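Local coordinates for protein fumarylacetoacetate hydrolase (Burkholderia xenovorans, PDB 5TI1) that probably hydrolyses fumarylacetoacetate to fumarate and acetoacetate, the last step of phenylalanine and tyrosine breakdown, in a metal-dependent active site, at residues S191-S196 against T284-W289; R201-Q206 against R264-W269; R221-E226 against S409-G414; D260-D265 against N278-A283. All coordinates share one frame; numbering follows the deposited sequence.

Four contacts within the C-terminal FAA-hydrolase family region illustrate how distant segments build one site: contacts 1, 3 and 4 reach metal ions, while contact 2 packs a strand on a helix beside them. From the N terminus, 191-196 pairs with 284-289 in contact 1, an edge pairing in the mixed sheet. Within that loop, 201-206 meets helix 264-269 in contact 2, and 260-265 meets 278-283 in contact 4, a much shorter closure; the two share Arg264 and Asp265. Contact 3 lays 409-414, the loop before strand 416-424, on the start of strand 223-233, so it crosses contacts 1 and 2 and encloses contact 4. Contacts 1 and 4 share sodium, contacts 3 and 4 magnesium.

Contact 1 of 4, residues S191-S196 against T284-W289; sequences SSVVVS and TTISPW. With NA (sodium ion), chain L.
A parallel strand pair at the edge of a mixed sheet sets Val193 beside Thr284, Val194 beside Thr285 and Val195 beside Ile286. Its backbone ladder begins with Thr284 N donating to Ser192 O. Val194 N then gives a short bond of 2.7 Å to Thr284 O, and Ile286 N reaches Val194 O at 3.0 Å; the last rung, Ser196 N to Ile286 O, is weak. Thr284 O also receives a CA-H contact, with Val193 CA 3.1 Å away.

Strand 193-195 is the outermost of this sheet within the chain, and each of its faces finds different partners. On the face of Val193 and Val195, Val193 CG1 lies 4.0 Å from Ile286 CG2, placed there by a first torsion that sets CG1 anti to the backbone N (-180°). Farther along, Val195 CG2 meets Pro288 CB at 3.8 Å, the two side chains crossing at about a right angle. On the other face Thr285 CG2 rests 3.7 Å from Ser196 CA, while its OG1 is hydrogen-bonded to Trp261 NE1; Val194 packs on Leu239 of the second subunit.

At the start of strand 284-292 Thr284 OG1 binds the sodium ion at 2.9 Å, joining Asp260, Trp261, Lys280 and Ala283 in that site. The same hydroxyl shares a water with Ser192 OG, to which the water donates across 2.8 Å; Ser192 OG is also hydrogen-bonded to Thr281 O.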
loop_
_atom_site.group_PDB
_atom_site.type_symbol
_atom_site.label_atom_id
_atom_site.label_comp_id
_atom_site.label_asym_id
_atom_site.label_seq_id
_atom_site.Cartn_x
_atom_site.Cartn_y
_atom_site.Cartn_z
ATOM N N SER B 191 4.946 0.546 3.780
ATOM C CA SER B 191 5.628 0.182 5.023
ATOM C C SER B 191 7.109 0.542 5.004
ATOM O O SER B 191 7.684 0.813 6.059
ATOM C CB SER B 191 5.475 -1.311 5.302
ATOM O OG SER B 191 6.255 -2.068 4.400
ATOM N N SER B 192 7.750 0.530 3.835
ATOM C CA SER B 192 9.179 0.794 3.748
ATOM C C SER B 192 9.499 2.244 3.389
ATOM O O SER B 192 10.638 2.541 3.023
ATOM C CB SER B 192 9.828 -0.139 2.731
ATOM O OG SER B 192 9.041 -0.199 1.552
ATOM N N VAL B 193 8.543 3.159 3.489
ATOM C CA VAL B 193 8.898 4.573 3.372
ATOM C C VAL B 193 9.463 5.015 4.713
ATOM O O VAL B 193 8.785 4.904 5.740
ATOM C CB VAL B 193 7.700 5.437 2.963
ATOM C CG1 VAL B 193 8.137 6.909 2.854
ATOM C CG2 VAL B 193 7.098 4.935 1.664
ATOM N N VAL B 194 10.710 5.503 4.709
ATOM C CA VAL B 194 11.412 5.890 5.922
ATOM C C VAL B 194 11.873 7.335 5.797
ATOM O O VAL B 194 12.048 7.863 4.698
ATOM C CB VAL B 194 12.621 4.968 6.202
ATOM C CG1 VAL B 194 12.156 3.524 6.321
ATOM C CG2 VAL B 194 13.644 5.105 5.085
ATOM N N VAL B 195 12.113 7.962 6.953
ATOM C CA VAL B 195 12.495 9.369 6.988
ATOM C C VAL B 195 13.988 9.526 6.702
ATOM O O VAL B 195 14.793 8.620 6.916
ATOM C CB VAL B 195 12.114 10.016 8.336
ATOM C CG1 VAL B 195 13.055 9.548 9.443
ATOM C CG2 VAL B 195 12.111 11.562 8.229
ATOM N N SER B 196 14.348 10.720 6.220
ATOM C CA SER B 196 15.732 11.090 5.948
ATOM C C SER B 196 16.647 10.742 7.118
ATOM O O SER B 196 16.303 10.948 8.285
ATOM C CB SER B 196 15.800 12.593 5.655
ATOM O OG SER B 196 17.118 13.016 5.360
ATOM N N THR B 284 12.306 3.378 0.682
ATOM C CA THR B 284 12.008 4.632 0.018
ATOM C C THR B 284 12.164 5.714 1.073
ATOM O O THR B 284 11.627 5.574 2.173
ATOM C CB THR B 284 10.590 4.633 -0.579
ATOM O OG1 THR B 284 10.475 3.591 -1.560
ATOM C CG2 THR B 284 10.295 5.972 -1.233
ATOM N N THR B 285 12.930 6.762 0.769
ATOM C CA THR B 285 13.223 7.802 1.748
ATOM C C THR B 285 12.483 9.087 1.384
ATOM O O THR B 285 12.438 9.476 0.214
ATOM C CB THR B 285 14.740 8.060 1.841
ATOM O OG1 THR B 285 15.414 6.843 2.168
ATOM C CG2 THR B 285 15.060 9.087 2.917
ATOM N N ILE B 286 11.888 9.745 2.379
ATOM C CA ILE B 286 11.356 11.085 2.162
ATOM C C ILE B 286 11.975 12.064 3.153
ATOM O O ILE B 286 12.416 11.697 4.250
ATOM C CB ILE B 286 9.809 11.149 2.232
ATOM C CG1 ILE B 286 9.283 10.730 3.611
ATOM C CG2 ILE B 286 9.191 10.300 1.123
ATOM C CD1 ILE B 286 7.762 10.959 3.769
ATOM N N SER B 287 12.018 13.330 2.739
ATOM C CA SER B 287 12.412 14.403 3.624
ATOM C C SER B 287 11.356 14.590 4.714
ATOM O O SER B 287 10.195 14.193 4.548
ATOM C CB SER B 287 12.600 15.696 2.827
ATOM O OG SER B 287 11.418 16.029 2.124
ATOM N N PRO B 288 11.731 15.192 5.848
ATOM C CA PRO B 288 10.799 15.243 6.985
ATOM C C PRO B 288 9.821 16.412 6.986
ATOM O O PRO B 288 8.811 16.336 7.693
ATOM C CB PRO B 288 11.743 15.313 8.197
ATOM C CG PRO B 288 12.969 15.991 7.667
ATOM C CD PRO B 288 13.109 15.559 6.236
ATOM N N TRP B 289 10.083 17.483 6.227
ATOM C CA TRP B 289 9.263 18.693 6.260
ATOM C C TRP B 289 8.283 18.726 5.085
ATOM O O TRP B 289 8.695 18.736 3.918
ATOM C CB TRP B 289 10.138 19.951 6.237
ATOM C CG TRP B 289 10.974 20.139 7.473
ATOM C CD1 TRP B 289 12.334 20.048 7.561
ATOM C CD2 TRP B 289 10.502 20.429 8.796
ATOM N NE1 TRP B 289 12.738 20.270 8.854
ATOM C CE2 TRP B 289 11.637 20.503 9.635
ATOM C CE3 TRP B 289 9.233 20.633 9.354
ATOM C CZ2 TRP B 289 11.544 20.782 11.001
ATOM C CZ3 TRP B 289 9.139 20.901 10.711
ATOM C CH2 TRP B 289 10.289 20.975 11.518
HETATM NA NA NA L . 12.387 2.298 -3.278
HETATM O O HOH W 1 8.731 1.772 -0.356
#

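Contact 2 of 4, residues R201-Q206 against R264-W269; sequences RRPNGQ and RDIQQW
Gln206 and Trp269 meet where strand 204-206 passes along helix 264-269, a strand-on-helix packing in which the two short axes come within 8.2 Å and run in roughly the same direction. The Gln206 side chain can be traced outward as an example of a long polar residue serving several partners. Gln206 CB lies 3.6 Å from Trp269 CD1, already beside the indole. CG stands anti to the carbonyl carbon (chi1 -62°), and the extended chain beyond it carries the amide to the N-H edge of the indole. There Gln206 OE1 accepts from Trp269 NE1 at 3.1 Å, a nearly straight bond (164°) that lies close to the indole plane but is tilted from the plane of the accepting carbonyl; the amide and ring planes are 36° apart. At the tip, NE2 is gripped by Tyr313 and by the backbone oxygen of Glu181, both of the second subunit, so that the amide's rotation is fixed from two sides of the dimer interface.

One turn earlier in the helix, Ile266 presents a methyl to the strand. Ile266 CD1 sits 3.9 Å from Gly205 CA, directly against a glycine backbone, and 4.3 Å from Pro203 CG. Between the two backbones a single water donates to both carbonyls, 2.8 Å from Gln206 O and 2.8 Å from Ile266 O.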
loop_
_atom_site.group_PDB
_atom_site.type_symbol
_atom_site.label_atom_id
_atom_site.label_comp_id
_atom_site.label_asym_id
_atom_site.label_seq_id
_atom_site.Cartn_x
_atom_site.Cartn_y
_atom_site.Cartn_z
ATOM N N ARG B 201 19.974 -0.657 3.612
ATOM C CA ARG B 201 20.844 -1.805 3.428
ATOM C C ARG B 201 20.727 -2.302 2.001
ATOM O O ARG B 201 19.611 -2.480 1.489
ATOM C CB ARG B 201 20.523 -2.932 4.400
ATOM C CG ARG B 201 21.578 -4.030 4.271
ATOM C CD ARG B 201 21.561 -5.033 5.386
ATOM N NE ARG B 201 21.721 -4.456 6.723
ATOM C CZ ARG B 201 22.884 -4.229 7.333
ATOM N NH1 ARG B 201 24.037 -4.493 6.724
ATOM N NH2 ARG B 201 22.889 -3.717 8.554
ATOM N N ARG B 202 21.878 -2.504 1.361
ATOM C CA ARG B 202 21.919 -3.070 0.025
ATOM C C ARG B 202 21.156 -4.390 0.027
ATOM O O ARG B 202 21.470 -5.278 0.837
ATOM C CB ARG B 202 23.359 -3.294 -0.437
ATOM C CG ARG B 202 23.494 -3.968 -1.812
ATOM C CD ARG B 202 24.974 -4.173 -2.196
ATOM N NE ARG B 202 25.725 -2.920 -2.178
ATOM C CZ ARG B 202 25.787 -2.070 -3.200
ATOM N NH1 ARG B 202 25.152 -2.347 -4.333
ATOM N NH2 ARG B 202 26.483 -0.935 -3.091
ATOM N N PRO B 203 20.147 -4.547 -0.822
ATOM C CA PRO B 203 19.367 -5.790 -0.822
ATOM C C PRO B 203 20.102 -6.939 -1.491
ATOM O O PRO B 203 20.842 -6.754 -2.457
ATOM C CB PRO B 203 18.110 -5.409 -1.616
ATOM C CG PRO B 203 18.557 -4.258 -2.513
ATOM C CD PRO B 203 19.560 -3.503 -1.685
ATOM N N ASN B 204 19.909 -8.139 -0.948
ATOM C CA ASN B 204 20.141 -9.352 -1.710
ATOM C C ASN B 204 18.874 -9.703 -2.484
ATOM O O ASN B 204 17.784 -9.238 -2.162
ATOM C CB ASN B 204 20.528 -10.510 -0.797
ATOM C CG ASN B 204 21.852 -10.282 -0.099
ATOM O OD1 ASN B 204 22.849 -9.944 -0.727
ATOM N ND2 ASN B 204 21.857 -10.441 1.212
ATOM N N GLY B 205 19.027 -10.532 -3.509
ATOM C CA GLY B 205 17.871 -10.955 -4.283
ATOM C C GLY B 205 18.299 -11.842 -5.428
ATOM O O GLY B 205 19.466 -12.220 -5.538
ATOM N N GLN B 206 17.337 -12.169 -6.287
ATOM C CA GLN B 206 17.621 -12.969 -7.471
ATOM C C GLN B 206 18.182 -12.082 -8.572
ATOM O O GLN B 206 17.601 -11.043 -8.901
ATOM C CB GLN B 206 16.361 -13.687 -7.966
ATOM C CG GLN B 206 15.766 -14.670 -6.970
ATOM C CD GLN B 206 14.870 -15.712 -7.626
ATOM O OE1 GLN B 206 14.964 -15.966 -8.832
ATOM N NE2 GLN B 206 13.997 -16.326 -6.827
ATOM N N ARG B 264 18.332 -2.183 -9.683
ATOM C CA ARG B 264 17.901 -2.300 -11.072
ATOM C C ARG B 264 18.136 -3.684 -11.645
ATOM O O ARG B 264 17.368 -4.117 -12.511
ATOM C CB ARG B 264 18.600 -1.260 -11.937
ATOM C CG ARG B 264 18.348 0.125 -11.436
ATOM C CD ARG B 264 18.447 1.156 -12.516
ATOM N NE ARG B 264 18.047 2.438 -11.963
ATOM C CZ ARG B 264 16.787 2.834 -11.841
ATOM N NH1 ARG B 264 15.787 2.049 -12.252
ATOM N NH2 ARG B 264 16.530 4.018 -11.305
ATOM N N ASP B 265 19.177 -4.389 -11.190
ATOM C CA ASP B 265 19.372 -5.754 -11.666
ATOM C C ASP B 265 18.313 -6.689 -11.096
ATOM O O ASP B 265 17.822 -7.575 -11.803
ATOM C CB ASP B 265 20.790 -6.257 -11.355
ATOM C CG ASP B 265 21.232 -5.995 -9.918
ATOM O OD1 ASP B 265 20.512 -5.330 -9.152
ATOM O OD2 ASP B 265 22.334 -6.459 -9.556
ATOM N N ILE B 266 17.939 -6.501 -9.827
ATOM C CA ILE B 266 16.797 -7.226 -9.278
ATOM C C ILE B 266 15.535 -6.893 -10.069
ATOM O O ILE B 266 14.688 -7.761 -10.316
ATOM C CB ILE B 266 16.635 -6.908 -7.775
ATOM C CG1 ILE B 266 17.824 -7.467 -6.979
ATOM C CG2 ILE B 266 15.339 -7.480 -7.220
ATOM C CD1 ILE B 266 17.719 -7.242 -5.477
ATOM N N GLN B 267 15.408 -5.638 -10.514
ATOM C CA GLN B 267 14.185 -5.227 -11.204
ATOM C C GLN B 267 14.067 -5.905 -12.559
ATOM O O GLN B 267 12.994 -6.400 -12.926
ATOM C CB GLN B 267 14.143 -3.705 -11.371
ATOM C CG GLN B 267 12.849 -3.205 -12.038
ATOM C CD GLN B 267 12.806 -1.693 -12.241
ATOM O OE1 GLN B 267 12.549 -0.938 -11.307
ATOM N NE2 GLN B 267 13.039 -1.251 -13.474
ATOM N N GLN B 268 15.163 -5.926 -13.321
ATOM C CA GLN B 268 15.150 -6.488 -14.667
ATOM C C GLN B 268 14.618 -7.914 -14.676
ATOM O O GLN B 268 13.853 -8.297 -15.569
ATOM C CB GLN B 268 16.561 -6.447 -15.253
ATOM C CG GLN B 268 16.612 -6.160 -16.734
ATOM C CD GLN B 268 16.223 -4.729 -17.048
ATOM O OE1 GLN B 268 15.041 -4.406 -17.161
ATOM N NE2 GLN B 268 17.222 -3.858 -17.182
ATOM N N TRP B 269 14.999 -8.709 -13.674
ATOM C CA TRP B 269 14.658 -10.125 -13.673
ATOM C C TRP B 269 13.238 -10.394 -13.176
ATOM O O TRP B 269 12.607 -11.354 -13.631
ATOM C CB TRP B 269 15.681 -10.885 -12.826
ATOM C CG TRP B 269 15.350 -12.320 -12.539
ATOM C CD1 TRP B 269 15.213 -12.893 -11.306
ATOM C CD2 TRP B 269 15.139 -13.370 -13.493
ATOM N NE1 TRP B 269 14.934 -14.236 -11.432
ATOM C CE2 TRP B 269 14.880 -14.553 -12.763
ATOM C CE3 TRP B 269 15.150 -13.428 -14.892
ATOM C CZ2 TRP B 269 14.622 -15.775 -13.385
ATOM C CZ3 TRP B 269 14.897 -14.646 -15.509
ATOM C CH2 TRP B 269 14.633 -15.802 -14.754
HETATM O O HOH W 2 14.920 -10.251 -9.107
#

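Contact 3 of 4, residues R221-E226 against S409-G414; sequences RKLDIE and SFIEDG. With MG (magnesium ion), chain K.
Phe410 and Ile411 lay a loop against the start of strand 223-233, a loop-on-strand packing in the C-terminal domain of the fumarylacetoacetase family. Over one face of the phenyl ring stands Lys222: Lys222 CB is 4.0 Å from the centroid of the Phe410 ring and almost exactly on its normal, a CH-pi contact. The extended lysine chain then runs on across the ring, Lys222 CD coming 3.7 Å from Phe410 CE2. Asp224 approaches the rim instead: Asp224 OD2 is 3.9 Å from Phe410 CE1, with the carboxylate turned 83° to the ring.

Beside the ring, Ile411 N donates to Leu223 O in a nearly straight bond of 2.9 Å (166°). A water continues this link, accepting from Leu223 N and donating to Ile411 O at 2.6 Å. Ile411 CG1 lies anti to the carbonyl carbon (chi1 -61°), which directs Ile411 CD1 along the strand to Ile225 CG2 at 3.6 Å; these side chains cross at about a right angle, and Trp261 and Leu417 pack around them.

A second shell holds the polar ends. Lys222 NZ is hydrogen-bonded to Asn395, while Asp224 takes backbone N-H groups from Leu389 and Leu390 and a salt bridge from Arg264. That arginine also bridges to Glu226 OE1, and so probably orients both acids. The other oxygen of that carboxylate, Glu226 OE2, binds the magnesium ion at 2.2 Å, in company with Asp153, Glu228 and Asp260.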
loop_
_atom_site.group_PDB
_atom_site.type_symbol
_atom_site.label_atom_id
_atom_site.label_comp_id
_atom_site.label_asym_id
_atom_site.label_seq_id
_atom_site.Cartn_x
_atom_site.Cartn_y
_atom_site.Cartn_z
ATOM N N ARG B 221 23.951 -5.494 -7.561
ATOM C CA ARG B 221 25.103 -4.823 -8.154
ATOM C C ARG B 221 24.757 -3.517 -8.862
ATOM O O ARG B 221 25.660 -2.863 -9.390
ATOM C CB ARG B 221 25.817 -5.749 -9.151
ATOM C CG ARG B 221 26.418 -7.011 -8.543
ATOM C CD ARG B 221 26.893 -7.961 -9.631
ATOM N NE ARG B 221 27.121 -9.309 -9.121
ATOM C CZ ARG B 221 27.496 -10.346 -9.866
ATOM N NH1 ARG B 221 27.693 -10.199 -11.171
ATOM N NH2 ARG B 221 27.675 -11.535 -9.304
ATOM N N LYS B 222 23.483 -3.120 -8.906
ATOM C CA LYS B 222 23.065 -1.896 -9.593
ATOM C C LYS B 222 22.090 -1.137 -8.689
ATOM O O LYS B 222 20.908 -0.970 -9.000
ATOM C CB LYS B 222 22.442 -2.205 -10.949
ATOM C CG LYS B 222 23.435 -2.686 -11.982
ATOM C CD LYS B 222 22.840 -2.586 -13.378
ATOM C CE LYS B 222 23.818 -3.050 -14.428
ATOM N NZ LYS B 222 23.207 -2.895 -15.767
ATOM N N LEU B 223 22.604 -0.676 -7.555
ATOM C CA LEU B 223 21.816 0.097 -6.612
ATOM C C LEU B 223 21.783 1.558 -7.042
ATOM O O LEU B 223 22.833 2.175 -7.272
ATOM C CB LEU B 223 22.406 -0.040 -5.212
ATOM C CG LEU B 223 21.653 0.644 -4.083
ATOM C CD1 LEU B 223 20.226 0.041 -3.953
ATOM C CD2 LEU B 223 22.460 0.520 -2.806
ATOM N N ASP B 224 20.581 2.116 -7.147
ATOM C CA ASP B 224 20.424 3.431 -7.744
ATOM C C ASP B 224 19.445 4.254 -6.918
ATOM O O ASP B 224 18.654 3.721 -6.132
ATOM C CB ASP B 224 19.955 3.308 -9.206
ATOM C CG ASP B 224 20.231 4.560 -10.027
ATOM O OD1 ASP B 224 20.753 5.545 -9.464
ATOM O OD2 ASP B 224 19.933 4.559 -11.241
ATOM N N ILE B 225 19.535 5.571 -7.088
ATOM C CA ILE B 225 18.525 6.491 -6.574
ATOM C C ILE B 225 17.435 6.661 -7.616
ATOM O O ILE B 225 17.609 6.296 -8.785
ATOM C CB ILE B 225 19.112 7.874 -6.243
ATOM C CG1 ILE B 225 19.406 8.625 -7.547
ATOM C CG2 ILE B 225 20.342 7.746 -5.359
ATOM C CD1 ILE B 225 19.893 10.029 -7.356
ATOM N N GLU B 226 16.319 7.251 -7.205
ATOM C CA GLU B 226 15.387 7.879 -8.134
ATOM C C GLU B 226 14.983 9.197 -7.500
ATOM O O GLU B 226 14.276 9.208 -6.484
ATOM C CB GLU B 226 14.170 6.999 -8.432
ATOM C CG GLU B 226 14.545 5.709 -9.151
ATOM C CD GLU B 226 13.431 5.153 -10.013
ATOM O OE1 GLU B 226 13.733 4.519 -11.046
ATOM O OE2 GLU B 226 12.259 5.352 -9.660
ATOM N N SER B 409 29.558 4.431 -11.119
ATOM C CA SER B 409 28.536 3.970 -12.045
ATOM C C SER B 409 27.224 3.880 -11.280
ATOM O O SER B 409 26.345 4.725 -11.459
ATOM C CB SER B 409 28.921 2.634 -12.672
ATOM O OG SER B 409 29.927 2.830 -13.646
ATOM N N PHE B 410 27.098 2.895 -10.398
ATOM C CA PHE B 410 25.983 2.830 -9.464
ATOM C C PHE B 410 26.499 3.079 -8.045
ATOM O O PHE B 410 27.689 3.326 -7.832
ATOM C CB PHE B 410 25.238 1.500 -9.618
ATOM C CG PHE B 410 24.490 1.394 -10.917
ATOM C CD1 PHE B 410 23.220 1.949 -11.052
ATOM C CD2 PHE B 410 25.075 0.799 -12.022
ATOM C CE1 PHE B 410 22.533 1.881 -12.263
ATOM C CE2 PHE B 410 24.405 0.725 -13.230
ATOM C CZ PHE B 410 23.125 1.268 -13.357
ATOM N N ILE B 411 25.579 3.059 -7.075
ATOM C CA ILE B 411 25.922 3.421 -5.703
ATOM C C ILE B 411 26.757 2.323 -5.051
ATOM O O ILE B 411 26.480 1.126 -5.200
ATOM C CB ILE B 411 24.652 3.684 -4.879
ATOM C CG1 ILE B 411 23.831 4.838 -5.466
ATOM C CG2 ILE B 411 25.016 3.985 -3.430
ATOM C CD1 ILE B 411 22.418 4.887 -4.891
ATOM N N GLU B 412 27.762 2.726 -4.293
ATOM C CA GLU B 412 28.632 1.792 -3.601
ATOM C C GLU B 412 28.387 1.861 -2.097
ATOM O O GLU B 412 27.772 2.806 -1.589
ATOM C CB GLU B 412 30.100 2.069 -3.966
ATOM C CG GLU B 412 30.516 1.237 -5.168
ATOM C CD GLU B 412 31.514 1.914 -6.054
ATOM O OE1 GLU B 412 31.600 1.529 -7.239
ATOM O OE2 GLU B 412 32.220 2.824 -5.572
ATOM N N ASP B 413 28.835 0.813 -1.396
ATOM C CA ASP B 413 28.639 0.728 0.045
ATOM C C ASP B 413 29.321 1.898 0.743
ATOM O O ASP B 413 30.425 2.304 0.374
ATOM C CB ASP B 413 29.183 -0.600 0.579
ATOM C CG ASP B 413 28.364 -1.808 0.121
ATOM O OD1 ASP B 413 27.255 -1.636 -0.437
ATOM O OD2 ASP B 413 28.832 -2.944 0.338
ATOM N N GLY B 414 28.645 2.453 1.749
ATOM C CA GLY B 414 29.147 3.611 2.451
ATOM C C GLY B 414 28.919 4.947 1.758
ATOM O O GLY B 414 29.235 5.988 2.353
HETATM MG MG MG K . 10.272 5.642 -8.833
HETATM O O HOH W 3 25.444 -0.635 -6.792
#

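Contact 4 of 4, residues D260-D265 against N278-A283; sequences DWSARD and NAKTFA. With NA (sodium ion), chain L; MG (magnesium ion), chain K.
The two-metal site is built where Asp260 and Lys280 face each other, and it shows how one carboxylate can bridge two ions. Asp260 OD1 binds sodium at 2.4 Å, and Asp260 OD2 binds magnesium at 2.4 Å. Three backbone carbonyls join the sodium shell, Trp261 O at 2.5 Å, Lys280 O at 2.4 Å and Ala283 O at 2.4 Å, and Thr284 OG1 supplies the fifth ligand.

Lys280 thus serves twice, since its side chain folds back from the backbone that holds sodium. Bent at chi2 (-72°) and again at chi3, it brings Lys280 NZ to 3.0 Å from Asp260 OD2 in a salt bridge, arriving from above the carboxylate plane. Lys280 NZ also donates to Ser262 OG at 2.8 Å, and that hydroxyl in turn donates a hydrogen bond to Asp260 O, tying the lysine to the backbone of its acidic partner.

Farther from the metals, Ala263 N donates to Ala279 O at 2.9 Å. Phe282 CZ packs on Trp261 CB, and the indole of Trp261 turns its CD1 edge to Ala283 O.

Ala263 is the N-cap of helix 264-270, so the contact sits at the turn from strand 252-263 into that helix; the short, weakly bonded helix 278-281 packs against this turn, and Phe282, just after it, touches Leu223 of the adjoining strand and Ser363 of the second subunit.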
loop_
_atom_site.group_PDB
_atom_site.type_symbol
_atom_site.label_atom_id
_atom_site.label_comp_id
_atom_site.label_asym_id
_atom_site.label_seq_id
_atom_site.Cartn_x
_atom_site.Cartn_y
_atom_site.Cartn_z
ATOM N N ASP B 260 13.317 7.132 -4.329
ATOM C CA ASP B 260 12.803 5.777 -4.519
ATOM C C ASP B 260 13.973 4.863 -4.871
ATOM O O ASP B 260 14.238 4.562 -6.039
ATOM C CB ASP B 260 11.728 5.764 -5.604
ATOM C CG ASP B 260 11.222 4.363 -5.915
ATOM O OD1 ASP B 260 11.326 3.478 -5.032
ATOM O OD2 ASP B 260 10.738 4.145 -7.053
ATOM N N TRP B 261 14.692 4.427 -3.831
ATOM C CA TRP B 261 15.831 3.535 -4.016
ATOM C C TRP B 261 15.451 2.343 -4.887
ATOM O O TRP B 261 14.411 1.712 -4.679
ATOM C CB TRP B 261 16.349 3.042 -2.665
ATOM C CG TRP B 261 16.672 4.115 -1.665
ATOM C CD1 TRP B 261 15.854 4.587 -0.673
ATOM C CD2 TRP B 261 17.908 4.835 -1.542
ATOM N NE1 TRP B 261 16.502 5.566 0.049
ATOM C CE2 TRP B 261 17.765 5.733 -0.459
ATOM C CE3 TRP B 261 19.116 4.811 -2.239
ATOM C CZ2 TRP B 261 18.792 6.583 -0.047
ATOM C CZ3 TRP B 261 20.136 5.666 -1.837
ATOM C CH2 TRP B 261 19.968 6.536 -0.746
ATOM N N SER B 262 16.304 2.036 -5.862
ATOM C CA SER B 262 16.023 1.010 -6.856
ATOM C C SER B 262 17.203 0.060 -6.976
ATOM O O SER B 262 18.349 0.505 -7.081
ATOM C CB SER B 262 15.732 1.638 -8.219
ATOM O OG SER B 262 14.487 2.328 -8.197
ATOM N N ALA B 263 16.914 -1.244 -6.978
ATOM C CA ALA B 263 17.895 -2.285 -7.290
ATOM C C ALA B 263 17.607 -2.749 -8.714
ATOM O O ALA B 263 16.738 -3.596 -8.939
ATOM C CB ALA B 263 17.806 -3.434 -6.294
ATOM N N ARG B 264 18.332 -2.183 -9.683
ATOM C CA ARG B 264 17.901 -2.300 -11.072
ATOM C C ARG B 264 18.136 -3.684 -11.645
ATOM O O ARG B 264 17.368 -4.117 -12.511
ATOM C CB ARG B 264 18.600 -1.260 -11.937
ATOM C CG ARG B 264 18.348 0.125 -11.436
ATOM C CD ARG B 264 18.447 1.156 -12.516
ATOM N NE ARG B 264 18.047 2.438 -11.963
ATOM C CZ ARG B 264 16.787 2.834 -11.841
ATOM N NH1 ARG B 264 15.787 2.049 -12.252
ATOM N NH2 ARG B 264 16.530 4.018 -11.305
ATOM N N ASP B 265 19.177 -4.389 -11.190
ATOM C CA ASP B 265 19.372 -5.754 -11.666
ATOM C C ASP B 265 18.313 -6.689 -11.096
ATOM O O ASP B 265 17.822 -7.575 -11.803
ATOM C CB ASP B 265 20.790 -6.257 -11.355
ATOM C CG ASP B 265 21.232 -5.995 -9.918
ATOM O OD1 ASP B 265 20.512 -5.330 -9.152
ATOM O OD2 ASP B 265 22.334 -6.459 -9.556
ATOM N N ASN B 278 10.360 -6.404 -5.525
ATOM C CA ASN B 278 11.447 -6.423 -4.545
ATOM C C ASN B 278 12.494 -5.352 -4.841
ATOM O O ASN B 278 13.139 -4.841 -3.921
ATOM C CB ASN B 278 12.097 -7.799 -4.496
ATOM C CG ASN B 278 11.293 -8.795 -3.680
ATOM O OD1 ASN B 278 10.397 -8.425 -2.913
ATOM N ND2 ASN B 278 11.626 -10.067 -3.827
ATOM N N ALA B 279 12.663 -4.988 -6.107
ATOM C CA ALA B 279 13.662 -3.999 -6.477
ATOM C C ALA B 279 13.342 -2.609 -5.959
ATOM O O ALA B 279 14.225 -1.743 -5.990
ATOM C CB ALA B 279 13.792 -3.937 -7.991
ATOM N N LYS B 280 12.102 -2.370 -5.510
ATOM C CA LYS B 280 11.668 -1.054 -5.065
ATOM C C LYS B 280 11.333 -0.978 -3.591
ATOM O O LYS B 280 11.492 0.087 -2.989
ATOM C CB LYS B 280 10.422 -0.606 -5.838
ATOM C CG LYS B 280 10.625 -0.514 -7.325
ATOM C CD LYS B 280 11.475 0.668 -7.663
ATOM C CE LYS B 280 11.085 1.259 -8.999
ATOM N NZ LYS B 280 11.908 2.475 -9.255
ATOM N N THR B 281 10.840 -2.064 -3.012
ATOM C CA THR B 281 10.182 -2.008 -1.721
ATOM C C THR B 281 11.137 -2.148 -0.549
ATOM O O THR B 281 10.678 -2.115 0.594
ATOM C CB THR B 281 9.129 -3.108 -1.624
ATOM O OG1 THR B 281 9.788 -4.378 -1.674
ATOM C CG2 THR B 281 8.112 -2.989 -2.770
ATOM N N PHE B 282 12.443 -2.322 -0.791
ATOM C CA PHE B 282 13.367 -2.469 0.331
ATOM C C PHE B 282 13.598 -1.148 1.068
ATOM O O PHE B 282 14.014 -1.169 2.230
ATOM C CB PHE B 282 14.701 -3.061 -0.147
ATOM C CG PHE B 282 15.457 -2.181 -1.109
ATOM C CD1 PHE B 282 15.257 -2.290 -2.473
ATOM C CD2 PHE B 282 16.382 -1.261 -0.643
ATOM C CE1 PHE B 282 15.953 -1.481 -3.361
ATOM C CE2 PHE B 282 17.083 -0.453 -1.515
ATOM C CZ PHE B 282 16.867 -0.559 -2.878
ATOM N N ALA B 283 13.317 -0.012 0.429
ATOM C CA ALA B 283 13.510 1.301 1.043
ATOM C C ALA B 283 13.026 2.411 0.122
ATOM O O ALA B 283 13.302 2.392 -1.078
ATOM C CB ALA B 283 14.983 1.553 1.381
HETATM NA NA NA L . 12.387 2.298 -3.278
HETATM MG MG MG K . 10.272 5.642 -8.833
#